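Local coordinates for protein MgGH51 (PDB 6ZPV) that is a fungal family GH51 alpha-L-arabinofuranosidase that probably releases terminal arabinofuranosyl residues from arabinose-containing glycans, at residues L275-E279 with H337-F341. Residues are numbered along the deposited sequence; the frame is centred on the assembly and turned at random.
Sequences LQFFE and HPEPF
Glu279 reaches from its helix to the edge of the His337 ring and accepts a hydrogen bond there. Its CG lies anti to the backbone N (chi1 177°) and the chain runs on extended from CB, which carries the carboxylate out to the loop. CD lies in the plane of the His337 ring, at its edge. OE2 accepts the bond from His337 NE2 at 2.7 Å, through its syn lone pair and with an N-H...O angle of 160°. OE2 also lies 3.7 Å from Phe341 CE1. OE1 takes a second bond, 3.0 Å from Gln276 NE2, which comes from above the carboxylate plane. Asp280 OD1 also accepts from Gln276 NE2.

On the other side of its ring, His337 ND1 donates to Glu339 O at 2.7 Å. The imidazole thus links the helix to the backbone of its own loop. With both ring nitrogens donating, the ring may well be protonated, and the carboxylate would favour this. Replacing His337 by an alanine would probably leave Glu279 OE2 and Glu339 O without these donors and take the imidazole off one face of Phe341.

The Phe341 ring is sandwiched. Leu275 CB sits over one face, 3.5 Å from the ring centroid, in a CH-pi contact. His337 CE1 lies over the opposite face. Leu275 CD1 adds a contact at 3.7 Å to Phe341 CD2.

Leu275 and Phe341 both also pack on Val319 of helix 306-320. The contact joins helix 271-281, which precedes strand 284-289 of the parallel beta/alpha barrel, to the loop leading from helix 327-334 into the next strand, 345-348.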
ATOM      1  N   LEU A 275       0.446  10.223   6.124  1.00 10.74           N
ATOM      2  CA  LEU A 275      -0.084  10.570   7.439  1.00 10.85           C
ATOM      3  C   LEU A 275      -1.532  11.061   7.383  1.00 11.44           C
ATOM      4  O   LEU A 275      -2.340  10.670   8.252  1.00 11.98           O
ATOM      5  CB  LEU A 275       0.815  11.627   8.104  1.00 11.12           C
ATOM      6  CG  LEU A 275       2.244  11.178   8.394  1.00 11.41           C
ATOM      7  CD1 LEU A 275       3.122  12.349   8.768  1.00 12.28           C
ATOM      8  CD2 LEU A 275       2.260  10.121   9.488  1.00 13.01           C
ATOM      9  N   GLN A 276      -1.870  11.826   6.356  1.00 11.04           N
ATOM     10  CA  GLN A 276      -3.254  12.306   6.200  1.00 11.10           C
ATOM     11  C   GLN A 276      -4.183  11.099   5.981  1.00 10.98           C
ATOM     12  O   GLN A 276      -5.314  11.094   6.498  1.00 11.46           O
ATOM     13  CB  GLN A 276      -3.361  13.321   5.059  1.00 12.08           C
ATOM     14  CG  GLN A 276      -4.715  13.977   4.994  1.00 13.68           C
ATOM     15  CD  GLN A 276      -5.066  14.720   6.278  1.00 14.27           C
ATOM     16  OE1 GLN A 276      -4.383  15.715   6.603  1.00 16.83           O
ATOM     17  NE2 GLN A 276      -6.143  14.329   6.962  1.00 15.65           N
ATOM     18  N   PHE A 277      -3.754  10.115   5.205  1.00 11.16           N
ATOM     19  CA  PHE A 277      -4.587   8.916   4.992  1.00 11.60           C
ATOM     20  C   PHE A 277      -4.826   8.179   6.304  1.00 11.15           C
ATOM     21  O   PHE A 277      -5.942   7.699   6.565  1.00 11.62           O
ATOM     22  CB  PHE A 277      -3.884   7.992   3.996  1.00 11.58           C
ATOM     23  CG  PHE A 277      -4.645   6.736   3.675  1.00 11.02           C
ATOM     24  CD1 PHE A 277      -5.955   6.803   3.212  1.00 11.52           C
ATOM     25  CD2 PHE A 277      -4.033   5.502   3.741  1.00 12.47           C
ATOM     26  CE1 PHE A 277      -6.661   5.656   2.901  1.00 11.51           C
ATOM     27  CE2 PHE A 277      -4.735   4.361   3.387  1.00 13.36           C
ATOM     28  CZ  PHE A 277      -6.003   4.441   2.929  1.00 12.94           C
ATOM     29  N   PHE A 278      -3.807   8.122   7.171  1.00 11.12           N
ATOM     30  CA  PHE A 278      -3.984   7.480   8.483  1.00 11.77           C
ATOM     31  C   PHE A 278      -5.048   8.232   9.313  1.00 12.36           C
ATOM     32  O   PHE A 278      -5.962   7.597   9.893  1.00 13.11           O
ATOM     33  CB  PHE A 278      -2.656   7.377   9.234  1.00 12.29           C
ATOM     34  CG  PHE A 278      -1.529   6.767   8.452  1.00 12.09           C
ATOM     35  CD1 PHE A 278      -1.747   5.921   7.368  1.00 12.24           C
ATOM     36  CD2 PHE A 278      -0.224   7.090   8.751  1.00 11.97           C
ATOM     37  CE1 PHE A 278      -0.689   5.435   6.624  1.00 12.13           C
ATOM     38  CE2 PHE A 278       0.834   6.599   7.998  1.00 11.84           C
ATOM     39  CZ  PHE A 278       0.598   5.820   6.909  1.00 12.28           C
ATOM     40  N   GLU A 279      -4.914   9.558   9.339  1.00 12.54           N
ATOM     41  CA  GLU A 279      -5.896  10.386  10.027  1.00 13.30           C
ATOM     42  C   GLU A 279      -7.286  10.134   9.447  1.00 13.55           C
ATOM     43  O   GLU A 279      -8.286   9.986  10.217  1.00 14.78           O
ATOM     44  CB  GLU A 279      -5.537  11.883   9.908  1.00 14.77           C
ATOM     45  CG  GLU A 279      -6.528  12.804  10.515  1.00 16.46           C
ATOM     46  CD  GLU A 279      -5.976  14.205  10.559  1.00 17.75           C
ATOM     47  OE1 GLU A 279      -6.538  15.104   9.831  1.00 20.97           O
ATOM     48  OE2 GLU A 279      -4.975  14.414  11.213  1.00 17.37           O
ATOM     49  N   HIS A 337      -0.775  21.270   8.840  1.00 15.27           N
ATOM     50  CA  HIS A 337      -1.126  20.301   9.904  1.00 14.76           C
ATOM     51  C   HIS A 337      -0.281  20.523  11.146  1.00 15.56           C
ATOM     52  O   HIS A 337       0.523  19.662  11.512  1.00 15.07           O
ATOM     53  CB  HIS A 337      -0.998  18.863   9.357  1.00 14.86           C
ATOM     54  CG  HIS A 337      -1.774  17.877  10.146  1.00 14.43           C
ATOM     55  ND1 HIS A 337      -1.442  17.507  11.441  1.00 14.35           N
ATOM     56  CD2 HIS A 337      -2.913  17.185   9.838  1.00 15.93           C
ATOM     57  CE1 HIS A 337      -2.310  16.599  11.866  1.00 16.22           C
ATOM     58  NE2 HIS A 337      -3.229  16.428  10.927  1.00 15.53           N
ATOM     59  N   PRO A 338      -0.496  21.648  11.849  1.00 15.35           N
ATOM     60  CA  PRO A 338       0.304  21.889  13.033  1.00 15.32           C
ATOM     61  C   PRO A 338       0.167  20.846  14.151  1.00 16.39           C
ATOM     62  O   PRO A 338       1.088  20.697  14.953  1.00 16.45           O
ATOM     63  CB  PRO A 338      -0.201  23.310  13.451  1.00 18.55           C
ATOM     64  CG  PRO A 338      -1.556  23.386  12.868  1.00 19.13           C
ATOM     65  CD  PRO A 338      -1.415  22.749  11.504  1.00 16.38           C
ATOM     66  N   GLU A 339      -0.990  20.196  14.281  1.00 16.77           N
ATOM     67  CA  GLU A 339      -1.135  19.166  15.334  1.00 16.39           C
ATOM     68  C   GLU A 339      -0.200  18.002  14.987  1.00 15.11           C
ATOM     69  O   GLU A 339      -0.074  17.618  13.819  1.00 15.55           O
ATOM     70  CB  GLU A 339      -2.585  18.661  15.415  1.00 19.25           C
ATOM     71  CG  GLU A 339      -3.541  19.714  15.915  1.00 22.75           C
ATOM     72  CD  GLU A 339      -3.195  20.276  17.275  1.00 29.05           C
ATOM     73  OE1 GLU A 339      -2.725  19.525  18.108  1.00 30.86           O
ATOM     74  OE2 GLU A 339      -3.428  21.482  17.470  1.00 41.89           O
ATOM     75  N   PRO A 340       0.413  17.351  15.986  1.00 15.82           N
ATOM     76  CA  PRO A 340       1.154  16.119  15.736  1.00 14.35           C
ATOM     77  C   PRO A 340       0.218  15.024  15.245  1.00 14.56           C
ATOM     78  O   PRO A 340      -0.928  14.938  15.723  1.00 17.92           O
ATOM     79  CB  PRO A 340       1.801  15.799  17.059  1.00 16.34           C
ATOM     80  CG  PRO A 340       0.822  16.420  18.056  1.00 21.65           C
ATOM     81  CD  PRO A 340       0.403  17.739  17.424  1.00 19.67           C
ATOM     82  N   PHE A 341       0.763  14.123  14.472  1.00 13.73           N
ATOM     83  CA  PHE A 341       0.076  12.857  14.143  1.00 13.60           C
ATOM     84  C   PHE A 341       0.382  11.808  15.214  1.00 14.87           C
ATOM     85  O   PHE A 341       1.366  11.956  15.921  1.00 15.97           O
ATOM     86  CB  PHE A 341       0.532  12.372  12.756  1.00 13.09           C
ATOM     87  CG  PHE A 341       0.042  13.194  11.590  1.00 13.12           C
ATOM     88  CD1 PHE A 341      -1.184  12.941  10.994  1.00 13.72           C
ATOM     89  CD2 PHE A 341       0.847  14.202  11.074  1.00 12.83           C
ATOM     90  CE1 PHE A 341      -1.605  13.656   9.889  1.00 13.18           C
ATOM     91  CE2 PHE A 341       0.432  14.901   9.950  1.00 13.09           C
ATOM     92  CZ  PHE A 341      -0.793  14.630   9.391  1.00 13.86           C
TER